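Local coordinates for glucose-inhibited division protein A-related protein, probable oxidoreductase (Thermus thermophilus, PDB 2CUL) that binds flavin-adenine dinucleotide in a Rossmann fold and is probably an oxidoreductase related to the glucose-inhibited division protein GidA, at residues Val6-Ala11 with Ala16-Trp21; Gly12-Glu17 with Val118-Ser123; Tyr202-Cys207 with Lys221-His226. All coordinates share one frame; numbering follows the deposited sequence.

Contact 1: residues Val6-Ala11 with Ala16-Trp21; sequences VLIVGA and AETAFW. With FAD (flavin-adenine dinucleotide), chain B.
Ala16 and Ala11 meet where strand 6-9 turns into helix 13-24, the first strand-turn-helix of the Rossmann fold that holds FAD. The turn brings their CA atoms to 4.7 Å, and Ala16 rests its CB against Ala11 O, 4.0 Å away. One residue on, Glu17 faces away from the strand; its carboxylate takes Ser217 OG and the amides of Leu55 and Leu56, with a weak bond from Trp21 NE1. In Thr18, OG1 lies beside the backbone N (chi1 -57°) and bonds chiefly to Ser14 O, with Gly220 O also in reach; CG2 is left anti to that N, pointing at Ile8 CD1, 3.9 Å away. Ala19 completes the seat for Ile8, its CB 3.8 Å from CD1. The isoleucine gets there with an extended CG1 branch (chi2 168°), its CD1 lying over the helix backbone 3.6 Å from Ala19 N. One large side chain thus packs on a methyl of Thr18, the methyl of Ala19 and their backbone, with Leu31 of strand 29-33 beside it. At the strand's C-terminal end the chain runs against the adenosine ribose: Gly10, the first glycine of a probable GxGxxG sequence, brings its CA to 3.2 Å from FAD O4B.

Contact 2: residues Gly12-Glu17 with Val118-Ser123; sequences GFSGAE and VLAVGS. With FAD (flavin-adenine dinucleotide), chain B.
The pyrophosphate site of FAD lies between these segments: Gly12-Glu17 carries the glycine-rich turn and the N-terminal start of helix 13-24, as in the GxGxxG motif of dinucleotide-binding Rossmann folds. Direct contact across the pair is small and centres on Ala120 CB, which sits 3.6 Å from Gly15 CA; Ser14 OG touches the same methyl. With only hydrogens on its CA, Gly15 meets this methyl directly, and Gly15 CA and Ala120 CA are 5.1 Å apart. Ser14 grips FAD O1P twice. Its amide gives an almost straight bond (2.8 Å from N to O1P, 170°), and its hydroxyl, placed between the backbone N and the carbonyl carbon (chi1 62°), donates to the same oxygen. Phe13 N adds a longer bond to FAD O2A on the other phosphate, at 3.2 Å. Such amides at a helix start probably help to offset the phosphate charge. A water ties the two segments together: Gly15 N donates to it at 3.0 Å, Gly12 N does so weakly, and Ala120 O and FAD O1P lie within hydrogen-bonding distance as acceptors. Beyond Ala120, Val121 CG1 packs on the adenine at 3.5 Å from FAD N7A, and Gly122 CA lies beside the bridging O3P. In the sheet, strand 116-119 runs between strands 6-9 and 201-203, while Phe13 stacks on Tyr213 and packs against Met216 of helix 213-230.

Contact 3: residues Tyr202-Cys207 with Lys221-His226; sequences YAVGLC and KRLAEH. With FAD (flavin-adenine dinucleotide), chain B.
Leu223 projects from helix 213-230 onto the end of strand 201-203, the edge strand of the Rossmann sheet, and the first loop residue after it, and its two methyls divide the work. CG stands anti to the backbone N (chi1 166°), swinging both methyls toward Tyr202 and Val204. CD2 then meets Val204, 3.8 Å from its CB and nearly as close to CG1, the two side chains crossing obliquely. CD1 turns to Tyr202 and approaches the ring obliquely, 4.3 Å from CD1 of the tyrosine. In Val204, CG1 occupies the position between the backbone N and the carbonyl carbon (chi1 66°), which puts it beside Leu223 CD2; CB faces the helix from the backbone. One helical turn after Leu223, His226 swings its imidazole toward the far end of the phenol, where Tyr202 CE1 lies at the edge of the imidazole, near its plane. Val118 of strand 116-119 touches Tyr202, Val204 and Leu223, extending the apolar patch into the sheet. Past Val204 the chain turns to the cofactor, where Leu206 N bonds FAD O2P at 2.9 Å. Aliphatic packing between Val204 and Leu223 carries the contact; at its other end one water, in the plane of both rings, links Tyr202 OH (2.7 Å) and His226 NE2 (2.9 Å), which probably helps to orient the imidazole.

The three contacts lie on one parallel part of the sheet, in the strand order 6-9, 116-119, 201-203. Backbone bonds stitch the strands: Leu7 O to Val118 N (2.8 Å) joins contacts 1 and 2, and Tyr202 O to Leu119 N (2.9 Å) joins contacts 2 and 3. Helix 13-24 is common to contacts 1 and 2, whose centres are about 7 Å apart; helix 213-230 packs beside it, with Leu223 CD2 of contact 3 3.7 Å from Thr18 CG2 of contact 1. All three reach FAD: contact 1 at the adenosine end, contact 2 at the adenine and both phosphates, contact 3 at the phosphate next to the ribityl chain.

Contact 1: residues Val6-Ala11 with Ala16-Trp21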
loop_
_atom_site.group_PDB
_atom_site.type_symbol
_atom_site.label_atom_id
_atom_site.label_comp_id
_atom_site.label_asym_id
_atom_site.label_seq_id
_atom_site.Cartn_x
_atom_site.Cartn_y
_atom_site.Cartn_z
ATOM N N VAL A 6 -13.184 -5.299 2.808
ATOM C CA VAL A 6 -12.196 -4.324 2.366
ATOM C C VAL A 6 -11.051 -5.060 1.676
ATOM O O VAL A 6 -10.474 -5.990 2.239
ATOM C CB VAL A 6 -11.608 -3.512 3.555
ATOM C CG1 VAL A 6 -10.629 -2.468 3.036
ATOM C CG2 VAL A 6 -12.728 -2.832 4.338
ATOM N N LEU A 7 -10.745 -4.652 0.446
ATOM C CA LEU A 7 -9.650 -5.234 -0.322
ATOM C C LEU A 7 -8.574 -4.161 -0.392
ATOM O O LEU A 7 -8.822 -3.058 -0.880
ATOM C CB LEU A 7 -10.101 -5.593 -1.743
ATOM C CG LEU A 7 -8.984 -6.012 -2.708
ATOM C CD1 LEU A 7 -8.382 -7.343 -2.268
ATOM C CD2 LEU A 7 -9.557 -6.137 -4.118
ATOM N N ILE A 8 -7.384 -4.488 0.100
ATOM C CA ILE A 8 -6.273 -3.546 0.111
ATOM C C ILE A 8 -5.182 -4.002 -0.848
ATOM O O ILE A 8 -4.729 -5.145 -0.779
ATOM C CB ILE A 8 -5.660 -3.447 1.522
ATOM C CG1 ILE A 8 -6.741 -3.037 2.530
ATOM C CG2 ILE A 8 -4.514 -2.432 1.530
ATOM C CD1 ILE A 8 -6.301 -3.183 3.982
ATOM N N VAL A 9 -4.771 -3.105 -1.740
ATOM C CA VAL A 9 -3.717 -3.395 -2.705
ATOM C C VAL A 9 -2.409 -2.782 -2.205
ATOM O O VAL A 9 -2.230 -1.560 -2.234
ATOM C CB VAL A 9 -4.059 -2.815 -4.100
ATOM C CG1 VAL A 9 -2.937 -3.118 -5.089
ATOM C CG2 VAL A 9 -5.370 -3.413 -4.596
ATOM N N GLY A 10 -1.501 -3.639 -1.738
ATOM C CA GLY A 10 -0.222 -3.173 -1.229
ATOM C C GLY A 10 -0.049 -3.480 0.246
ATOM O O GLY A 10 -0.726 -2.895 1.089
ATOM N N ALA A 11 0.860 -4.401 0.559
ATOM C CA ALA A 11 1.118 -4.795 1.939
ATOM C C ALA A 11 2.328 -4.072 2.509
ATOM O O ALA A 11 3.215 -4.693 3.104
ATOM C CB ALA A 11 1.327 -6.304 2.017
ATOM N N ALA A 16 -0.582 -2.430 5.120
ATOM C CA ALA A 16 -0.566 -3.474 6.142
ATOM C C ALA A 16 -1.104 -2.944 7.471
ATOM O O ALA A 16 -1.783 -3.666 8.203
ATOM C CB ALA A 16 0.850 -4.010 6.320
ATOM N N GLU A 17 -0.809 -1.687 7.789
ATOM C CA GLU A 17 -1.301 -1.113 9.037
ATOM C C GLU A 17 -2.826 -1.035 8.966
ATOM O O GLU A 17 -3.515 -1.324 9.944
ATOM C CB GLU A 17 -0.720 0.284 9.272
ATOM C CG GLU A 17 -0.915 0.780 10.695
ATOM C CD GLU A 17 -0.055 0.024 11.694
ATOM O OE1 GLU A 17 1.188 0.110 11.594
ATOM O OE2 GLU A 17 -0.620 -0.656 12.578
ATOM N N THR A 18 -3.352 -0.642 7.808
ATOM C CA THR A 18 -4.802 -0.560 7.639
ATOM C C THR A 18 -5.404 -1.946 7.880
ATOM O O THR A 18 -6.383 -2.097 8.617
ATOM C CB THR A 18 -5.189 -0.103 6.209
ATOM O OG1 THR A 18 -4.577 1.159 5.923
ATOM C CG2 THR A 18 -6.699 0.038 6.082
ATOM N N ALA A 19 -4.806 -2.958 7.259
ATOM C CA ALA A 19 -5.278 -4.333 7.398
ATOM C C ALA A 19 -5.229 -4.779 8.852
ATOM O O ALA A 19 -6.146 -5.440 9.345
ATOM C CB ALA A 19 -4.425 -5.265 6.546
ATOM N N PHE A 20 -4.152 -4.408 9.535
ATOM C CA PHE A 20 -3.963 -4.779 10.930
ATOM C C PHE A 20 -5.101 -4.330 11.840
ATOM O O PHE A 20 -5.688 -5.147 12.547
ATOM C CB PHE A 20 -2.644 -4.205 11.452
ATOM C CG PHE A 20 -2.388 -4.499 12.903
ATOM C CD1 PHE A 20 -1.930 -5.748 13.302
ATOM C CD2 PHE A 20 -2.630 -3.532 13.873
ATOM C CE1 PHE A 20 -1.715 -6.033 14.652
ATOM C CE2 PHE A 20 -2.421 -3.804 15.224
ATOM C CZ PHE A 20 -1.962 -5.059 15.612
ATOM N N TRP A 21 -5.413 -3.038 11.828
ATOM C CA TRP A 21 -6.474 -2.524 12.684
ATOM C C TRP A 21 -7.866 -2.988 12.284
ATOM O O TRP A 21 -8.726 -3.179 13.142
ATOM C CB TRP A 21 -6.420 -0.996 12.743
ATOM C CG TRP A 21 -5.193 -0.507 13.439
ATOM C CD1 TRP A 21 -4.022 -0.112 12.857
ATOM C CD2 TRP A 21 -4.982 -0.438 14.855
ATOM N NE1 TRP A 21 -3.094 0.196 13.823
ATOM C CE2 TRP A 21 -3.657 0.004 15.058
ATOM C CE3 TRP A 21 -5.783 -0.710 15.972
ATOM C CZ2 TRP A 21 -3.112 0.181 16.336
ATOM C CZ3 TRP A 21 -5.240 -0.534 17.246
ATOM C CH2 TRP A 21 -3.917 -0.093 17.414
HETATM P PA FAD B . 5.223 0.655 0.541
HETATM O O1A FAD B . 6.245 0.845 -0.500
HETATM O O2A FAD B . 5.642 0.375 1.940
HETATM O O5B FAD B . 4.239 -0.522 0.106
HETATM C C5B FAD B . 3.665 -0.531 -1.203
HETATM C C4B FAD B . 3.287 -1.980 -1.482
HETATM O O4B FAD B . 2.415 -1.974 -2.613
HETATM C C3B FAD B . 4.475 -2.891 -1.852
HETATM O O3B FAD B . 4.480 -4.086 -1.102
HETATM C C2B FAD B . 4.290 -3.107 -3.325
HETATM O O2B FAD B . 4.895 -4.261 -3.861
HETATM C C1B FAD B . 2.769 -3.069 -3.445
HETATM N N9A FAD B . 2.259 -2.791 -4.786
HETATM C C8A FAD B . 2.507 -1.677 -5.554
HETATM N N7A FAD B . 1.889 -1.728 -6.728
HETATM C C5A FAD B . 1.211 -2.931 -6.710
HETATM C C6A FAD B . 0.374 -3.559 -7.664
HETATM N N6A FAD B . 0.078 -3.036 -8.840
HETATM N N1A FAD B . -0.160 -4.792 -7.328
HETATM C C2A FAD B . 0.131 -5.361 -6.108
HETATM N N3A FAD B . 0.926 -4.807 -5.156
HETATM C C4A FAD B . 1.440 -3.597 -5.506
HETATM N N1 FAD B . 10.542 6.650 5.127
HETATM C C2 FAD B . 11.235 6.423 6.294
HETATM O O2 FAD B . 10.705 6.549 7.371
HETATM N N3 FAD B . 12.582 6.038 6.208
HETATM C C4 FAD B . 13.269 5.872 5.025
HETATM O O4 FAD B . 14.470 5.526 5.023
HETATM C C4X FAD B . 12.559 6.108 3.830
HETATM N N5 FAD B . 13.186 5.970 2.599
HETATM C C5X FAD B . 12.496 6.201 1.424
HETATM C C6 FAD B . 13.149 6.055 0.201
HETATM C C7 FAD B . 12.497 6.270 -1.028
HETATM C C7M FAD B . 13.264 6.089 -2.314
HETATM C C8 FAD B . 11.107 6.651 -1.003
HETATM C C8M FAD B . 10.333 6.892 -2.271
HETATM C C9 FAD B . 10.431 6.810 0.231
HETATM C C9A FAD B . 11.099 6.591 1.465
HETATM N N10 FAD B . 10.450 6.738 2.742
HETATM C C10 FAD B . 11.180 6.499 3.921
HETATM C "C1'" FAD B . 8.998 7.161 2.862
HETATM C "C2'" FAD B . 7.939 6.106 3.254
HETATM O "O2'" FAD B . 8.030 5.843 4.628
HETATM C "C3'" FAD B . 8.094 4.784 2.474
HETATM O "O3'" FAD B . 7.998 5.000 1.067
HETATM C "C4'" FAD B . 7.012 3.744 2.830
HETATM O "O4'" FAD B . 7.359 2.456 2.327
HETATM C "C5'" FAD B . 5.662 4.212 2.253
HETATM O "O5'" FAD B . 4.634 3.277 2.619
HETATM P P FAD B . 3.528 2.778 1.598
HETATM O O1P FAD B . 2.668 1.888 2.396
HETATM O O2P FAD B . 2.850 3.941 0.931
HETATM O O3P FAD B . 4.306 1.980 0.486
#

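Contact 2: residues Gly12-Glu17 with Val118-Ser123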
loop_
_atom_site.group_PDB
_atom_site.type_symbol
_atom_site.label_atom_id
_atom_site.label_comp_id
_atom_site.label_asym_id
_atom_site.label_seq_id
_atom_site.Cartn_x
_atom_site.Cartn_y
_atom_site.Cartn_z
ATOM N N GLY A 12 2.357 -2.758 2.321
ATOM C CA GLY A 12 3.452 -1.955 2.823
ATOM C C GLY A 12 3.085 -1.303 4.142
ATOM O O GLY A 12 2.119 -1.697 4.795
ATOM N N PHE A 13 3.840 -0.285 4.534
ATOM C CA PHE A 13 3.584 0.372 5.808
ATOM C C PHE A 13 2.178 0.925 6.003
ATOM O O PHE A 13 1.622 0.799 7.090
ATOM C CB PHE A 13 4.641 1.452 6.051
ATOM C CG PHE A 13 5.994 0.885 6.372
ATOM C CD1 PHE A 13 6.366 0.642 7.693
ATOM C CD2 PHE A 13 6.870 0.523 5.351
ATOM C CE1 PHE A 13 7.590 0.043 7.992
ATOM C CE2 PHE A 13 8.098 -0.077 5.639
ATOM C CZ PHE A 13 8.457 -0.317 6.962
ATOM N N SER A 14 1.586 1.515 4.968
ATOM C CA SER A 14 0.237 2.054 5.124
ATOM C C SER A 14 -0.832 0.983 4.924
ATOM O O SER A 14 -1.775 0.892 5.703
ATOM C CB SER A 14 -0.005 3.219 4.149
ATOM O OG SER A 14 0.092 2.808 2.794
ATOM N N GLY A 15 -0.675 0.170 3.884
ATOM C CA GLY A 15 -1.646 -0.874 3.597
ATOM C C GLY A 15 -1.732 -1.961 4.649
ATOM O O GLY A 15 -2.824 -2.381 5.025
ATOM N N ALA A 16 -0.582 -2.430 5.120
ATOM C CA ALA A 16 -0.566 -3.474 6.142
ATOM C C ALA A 16 -1.104 -2.944 7.471
ATOM O O ALA A 16 -1.783 -3.666 8.203
ATOM C CB ALA A 16 0.850 -4.010 6.320
ATOM N N GLU A 17 -0.809 -1.687 7.789
ATOM C CA GLU A 17 -1.301 -1.113 9.037
ATOM C C GLU A 17 -2.826 -1.035 8.966
ATOM O O GLU A 17 -3.515 -1.324 9.944
ATOM C CB GLU A 17 -0.720 0.284 9.272
ATOM C CG GLU A 17 -0.915 0.780 10.695
ATOM C CD GLU A 17 -0.055 0.024 11.694
ATOM O OE1 GLU A 17 1.188 0.110 11.594
ATOM O OE2 GLU A 17 -0.620 -0.656 12.578
ATOM N N VAL A 118 -8.991 -0.341 -1.502
ATOM C CA VAL A 118 -7.978 0.605 -1.052
ATOM C C VAL A 118 -6.671 0.446 -1.813
ATOM O O VAL A 118 -6.129 -0.657 -1.902
ATOM C CB VAL A 118 -7.661 0.400 0.452
ATOM C CG1 VAL A 118 -6.583 1.383 0.905
ATOM C CG2 VAL A 118 -8.924 0.566 1.287
ATOM N N LEU A 119 -6.167 1.548 -2.359
ATOM C CA LEU A 119 -4.895 1.529 -3.066
ATOM C C LEU A 119 -3.838 2.062 -2.100
ATOM O O LEU A 119 -3.935 3.195 -1.626
ATOM C CB LEU A 119 -4.950 2.410 -4.321
ATOM C CG LEU A 119 -5.963 1.998 -5.389
ATOM C CD1 LEU A 119 -5.848 2.918 -6.598
ATOM C CD2 LEU A 119 -5.708 0.552 -5.804
ATOM N N ALA A 120 -2.851 1.226 -1.789
ATOM C CA ALA A 120 -1.761 1.592 -0.881
ATOM C C ALA A 120 -0.487 1.111 -1.559
ATOM O O ALA A 120 0.317 0.391 -0.966
ATOM C CB ALA A 120 -1.939 0.889 0.468
ATOM N N VAL A 121 -0.303 1.552 -2.801
ATOM C CA VAL A 121 0.814 1.125 -3.634
ATOM C C VAL A 121 2.152 1.856 -3.517
ATOM O O VAL A 121 3.050 1.633 -4.325
ATOM C CB VAL A 121 0.374 1.097 -5.120
ATOM C CG1 VAL A 121 -0.767 0.091 -5.300
ATOM C CG2 VAL A 121 -0.073 2.485 -5.567
ATOM N N GLY A 122 2.282 2.713 -2.509
ATOM C CA GLY A 122 3.529 3.425 -2.283
ATOM C C GLY A 122 4.153 4.149 -3.460
ATOM O O GLY A 122 3.489 4.904 -4.166
ATOM N N SER A 123 5.443 3.905 -3.663
ATOM C CA SER A 123 6.219 4.532 -4.729
ATOM C C SER A 123 6.313 3.668 -5.982
ATOM O O SER A 123 7.264 3.792 -6.753
ATOM C CB SER A 123 7.634 4.821 -4.211
ATOM O OG SER A 123 8.203 3.657 -3.618
HETATM P PA FAD B . 5.223 0.655 0.541
HETATM O O1A FAD B . 6.245 0.845 -0.500
HETATM O O2A FAD B . 5.642 0.375 1.940
HETATM O O5B FAD B . 4.239 -0.522 0.106
HETATM C C5B FAD B . 3.665 -0.531 -1.203
HETATM C C4B FAD B . 3.287 -1.980 -1.482
HETATM O O4B FAD B . 2.415 -1.974 -2.613
HETATM C C3B FAD B . 4.475 -2.891 -1.852
HETATM O O3B FAD B . 4.480 -4.086 -1.102
HETATM C C2B FAD B . 4.290 -3.107 -3.325
HETATM O O2B FAD B . 4.895 -4.261 -3.861
HETATM C C1B FAD B . 2.769 -3.069 -3.445
HETATM N N9A FAD B . 2.259 -2.791 -4.786
HETATM C C8A FAD B . 2.507 -1.677 -5.554
HETATM N N7A FAD B . 1.889 -1.728 -6.728
HETATM C C5A FAD B . 1.211 -2.931 -6.710
HETATM C C6A FAD B . 0.374 -3.559 -7.664
HETATM N N6A FAD B . 0.078 -3.036 -8.840
HETATM N N1A FAD B . -0.160 -4.792 -7.328
HETATM C C2A FAD B . 0.131 -5.361 -6.108
HETATM N N3A FAD B . 0.926 -4.807 -5.156
HETATM C C4A FAD B . 1.440 -3.597 -5.506
HETATM N N1 FAD B . 10.542 6.650 5.127
HETATM C C2 FAD B . 11.235 6.423 6.294
HETATM O O2 FAD B . 10.705 6.549 7.371
HETATM N N3 FAD B . 12.582 6.038 6.208
HETATM C C4 FAD B . 13.269 5.872 5.025
HETATM O O4 FAD B . 14.470 5.526 5.023
HETATM C C4X FAD B . 12.559 6.108 3.830
HETATM N N5 FAD B . 13.186 5.970 2.599
HETATM C C5X FAD B . 12.496 6.201 1.424
HETATM C C6 FAD B . 13.149 6.055 0.201
HETATM C C7 FAD B . 12.497 6.270 -1.028
HETATM C C7M FAD B . 13.264 6.089 -2.314
HETATM C C8 FAD B . 11.107 6.651 -1.003
HETATM C C8M FAD B . 10.333 6.892 -2.271
HETATM C C9 FAD B . 10.431 6.810 0.231
HETATM C C9A FAD B . 11.099 6.591 1.465
HETATM N N10 FAD B . 10.450 6.738 2.742
HETATM C C10 FAD B . 11.180 6.499 3.921
HETATM C "C1'" FAD B . 8.998 7.161 2.862
HETATM C "C2'" FAD B . 7.939 6.106 3.254
HETATM O "O2'" FAD B . 8.030 5.843 4.628
HETATM C "C3'" FAD B . 8.094 4.784 2.474
HETATM O "O3'" FAD B . 7.998 5.000 1.067
HETATM C "C4'" FAD B . 7.012 3.744 2.830
HETATM O "O4'" FAD B . 7.359 2.456 2.327
HETATM C "C5'" FAD B . 5.662 4.212 2.253
HETATM O "O5'" FAD B . 4.634 3.277 2.619
HETATM P P FAD B . 3.528 2.778 1.598
HETATM O O1P FAD B . 2.668 1.888 2.396
HETATM O O2P FAD B . 2.850 3.941 0.931
HETATM O O3P FAD B . 4.306 1.980 0.486
HETATM O O HOH W 1 1.152 -0.276 1.594
#

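Contact 3: residues Tyr202-Cys207 with Lys221-His226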
loop_
_atom_site.group_PDB
_atom_site.type_symbol
_atom_site.label_atom_id
_atom_site.label_comp_id
_atom_site.label_asym_id
_atom_site.label_seq_id
_atom_site.Cartn_x
_atom_site.Cartn_y
_atom_site.Cartn_z
ATOM N N TYR A 202 -10.638 4.017 -2.344
ATOM C CA TYR A 202 -9.870 4.735 -1.328
ATOM C C TYR A 202 -8.382 4.631 -1.640
ATOM O O TYR A 202 -7.962 3.763 -2.395
ATOM C CB TYR A 202 -10.126 4.120 0.050
ATOM C CG TYR A 202 -11.570 4.179 0.480
ATOM C CD1 TYR A 202 -12.029 5.206 1.304
ATOM C CD2 TYR A 202 -12.486 3.227 0.039
ATOM C CE1 TYR A 202 -13.363 5.283 1.678
ATOM C CE2 TYR A 202 -13.824 3.295 0.405
ATOM C CZ TYR A 202 -14.255 4.327 1.225
ATOM O OH TYR A 202 -15.581 4.403 1.588
ATOM N N ALA A 203 -7.588 5.523 -1.056
ATOM C CA ALA A 203 -6.143 5.498 -1.245
ATOM C C ALA A 203 -5.487 5.961 0.050
ATOM O O ALA A 203 -6.034 6.802 0.767
ATOM C CB ALA A 203 -5.739 6.398 -2.395
ATOM N N VAL A 204 -4.321 5.403 0.354
ATOM C CA VAL A 204 -3.618 5.754 1.583
ATOM C C VAL A 204 -2.109 5.594 1.414
ATOM O O VAL A 204 -1.652 4.846 0.555
ATOM C CB VAL A 204 -4.108 4.853 2.750
ATOM C CG1 VAL A 204 -3.698 3.406 2.507
ATOM C CG2 VAL A 204 -3.559 5.344 4.070
ATOM N N GLY A 205 -1.344 6.319 2.225
ATOM C CA GLY A 205 0.100 6.204 2.160
ATOM C C GLY A 205 0.784 7.098 1.151
ATOM O O GLY A 205 0.225 8.096 0.695
ATOM N N LEU A 206 2.002 6.712 0.793
ATOM C CA LEU A 206 2.818 7.481 -0.134
ATOM C C LEU A 206 2.191 7.716 -1.505
ATOM O O LEU A 206 2.504 8.716 -2.156
ATOM C CB LEU A 206 4.184 6.809 -0.305
ATOM C CG LEU A 206 5.318 7.791 -0.608
ATOM C CD1 LEU A 206 5.649 8.566 0.661
ATOM C CD2 LEU A 206 6.545 7.045 -1.117
ATOM N N CYS A 207 1.316 6.822 -1.957
ATOM C CA CYS A 207 0.718 7.034 -3.272
ATOM C C CYS A 207 -0.236 8.231 -3.289
ATOM O O CYS A 207 -0.703 8.630 -4.354
ATOM C CB CYS A 207 0.030 5.754 -3.797
ATOM S SG CYS A 207 -1.568 5.287 -3.088
ATOM N N LYS A 221 -3.887 3.537 10.084
ATOM C CA LYS A 221 -4.773 3.381 11.232
ATOM C C LYS A 221 -5.964 4.330 11.104
ATOM O O LYS A 221 -7.097 3.964 11.418
ATOM C CB LYS A 221 -4.020 3.669 12.533
ATOM C CG LYS A 221 -4.881 3.495 13.779
ATOM C CD LYS A 221 -4.066 3.617 15.050
ATOM C CE LYS A 221 -4.920 3.309 16.269
ATOM N NZ LYS A 221 -4.145 3.436 17.534
ATOM N N ARG A 222 -5.703 5.551 10.640
ATOM C CA ARG A 222 -6.760 6.546 10.473
ATOM C C ARG A 222 -7.780 6.061 9.447
ATOM O O ARG A 222 -8.986 6.256 9.612
ATOM C CB ARG A 222 -6.163 7.886 10.028
ATOM C CG ARG A 222 -7.146 9.055 10.041
ATOM C CD ARG A 222 -6.421 10.392 9.894
ATOM N NE ARG A 222 -5.906 10.639 8.546
ATOM C CZ ARG A 222 -6.645 11.045 7.517
ATOM N NH1 ARG A 222 -7.948 11.255 7.664
ATOM N NH2 ARG A 222 -6.075 11.260 6.337
ATOM N N LEU A 223 -7.294 5.435 8.383
ATOM C CA LEU A 223 -8.186 4.907 7.360
ATOM C C LEU A 223 -9.007 3.772 7.956
ATOM O O LEU A 223 -10.212 3.686 7.734
ATOM C CB LEU A 223 -7.390 4.393 6.155
ATOM C CG LEU A 223 -8.165 3.512 5.167
ATOM C CD1 LEU A 223 -9.366 4.270 4.608
ATOM C CD2 LEU A 223 -7.233 3.070 4.045
ATOM N N ALA A 224 -8.348 2.897 8.711
ATOM C CA ALA A 224 -9.044 1.772 9.330
ATOM C C ALA A 224 -10.169 2.280 10.227
ATOM O O ALA A 224 -11.284 1.756 10.200
ATOM C CB ALA A 224 -8.063 0.924 10.138
ATOM N N GLU A 225 -9.876 3.306 11.022
ATOM C CA GLU A 225 -10.881 3.868 11.915
ATOM C C GLU A 225 -12.044 4.463 11.131
ATOM O O GLU A 225 -13.196 4.355 11.547
ATOM C CB GLU A 225 -10.254 4.927 12.818
ATOM C CG GLU A 225 -9.142 4.376 13.703
ATOM C CD GLU A 225 -8.494 5.439 14.569
ATOM O OE1 GLU A 225 -8.164 6.520 14.038
ATOM O OE2 GLU A 225 -8.304 5.190 15.777
ATOM N N HIS A 226 -11.749 5.091 9.996
ATOM C CA HIS A 226 -12.804 5.671 9.178
ATOM C C HIS A 226 -13.696 4.580 8.589
ATOM O O HIS A 226 -14.925 4.672 8.642
ATOM C CB HIS A 226 -12.216 6.506 8.037
ATOM C CG HIS A 226 -13.235 6.928 7.023
ATOM N ND1 HIS A 226 -14.246 7.818 7.312
ATOM C CD2 HIS A 226 -13.432 6.539 5.741
ATOM C CE1 HIS A 226 -15.023 7.959 6.253
ATOM N NE2 HIS A 226 -14.553 7.193 5.286
HETATM P PA FAD B . 5.223 0.655 0.541
HETATM O O1A FAD B . 6.245 0.845 -0.500
HETATM O O2A FAD B . 5.642 0.375 1.940
HETATM O O5B FAD B . 4.239 -0.522 0.106
HETATM C C5B FAD B . 3.665 -0.531 -1.203
HETATM C C4B FAD B . 3.287 -1.980 -1.482
HETATM O O4B FAD B . 2.415 -1.974 -2.613
HETATM C C3B FAD B . 4.475 -2.891 -1.852
HETATM O O3B FAD B . 4.480 -4.086 -1.102
HETATM C C2B FAD B . 4.290 -3.107 -3.325
HETATM O O2B FAD B . 4.895 -4.261 -3.861
HETATM C C1B FAD B . 2.769 -3.069 -3.445
HETATM N N9A FAD B . 2.259 -2.791 -4.786
HETATM C C8A FAD B . 2.507 -1.677 -5.554
HETATM N N7A FAD B . 1.889 -1.728 -6.728
HETATM C C5A FAD B . 1.211 -2.931 -6.710
HETATM C C6A FAD B . 0.374 -3.559 -7.664
HETATM N N6A FAD B . 0.078 -3.036 -8.840
HETATM N N1A FAD B . -0.160 -4.792 -7.328
HETATM C C2A FAD B . 0.131 -5.361 -6.108
HETATM N N3A FAD B . 0.926 -4.807 -5.156
HETATM C C4A FAD B . 1.440 -3.597 -5.506
HETATM N N1 FAD B . 10.542 6.650 5.127
HETATM C C2 FAD B . 11.235 6.423 6.294
HETATM O O2 FAD B . 10.705 6.549 7.371
HETATM N N3 FAD B . 12.582 6.038 6.208
HETATM C C4 FAD B . 13.269 5.872 5.025
HETATM O O4 FAD B . 14.470 5.526 5.023
HETATM C C4X FAD B . 12.559 6.108 3.830
HETATM N N5 FAD B . 13.186 5.970 2.599
HETATM C C5X FAD B . 12.496 6.201 1.424
HETATM C C6 FAD B . 13.149 6.055 0.201
HETATM C C7 FAD B . 12.497 6.270 -1.028
HETATM C C7M FAD B . 13.264 6.089 -2.314
HETATM C C8 FAD B . 11.107 6.651 -1.003
HETATM C C8M FAD B . 10.333 6.892 -2.271
HETATM C C9 FAD B . 10.431 6.810 0.231
HETATM C C9A FAD B . 11.099 6.591 1.465
HETATM N N10 FAD B . 10.450 6.738 2.742
HETATM C C10 FAD B . 11.180 6.499 3.921
HETATM C "C1'" FAD B . 8.998 7.161 2.862
HETATM C "C2'" FAD B . 7.939 6.106 3.254
HETATM O "O2'" FAD B . 8.030 5.843 4.628
HETATM C "C3'" FAD B . 8.094 4.784 2.474
HETATM O "O3'" FAD B . 7.998 5.000 1.067
HETATM C "C4'" FAD B . 7.012 3.744 2.830
HETATM O "O4'" FAD B . 7.359 2.456 2.327
HETATM C "C5'" FAD B . 5.662 4.212 2.253
HETATM O "O5'" FAD B . 4.634 3.277 2.619
HETATM P P FAD B . 3.528 2.778 1.598
HETATM O O1P FAD B . 2.668 1.888 2.396
HETATM O O2P FAD B . 2.850 3.941 0.931
HETATM O O3P FAD B . 4.306 1.980 0.486
HETATM O O HOH W 2 -16.114 6.752 2.901
#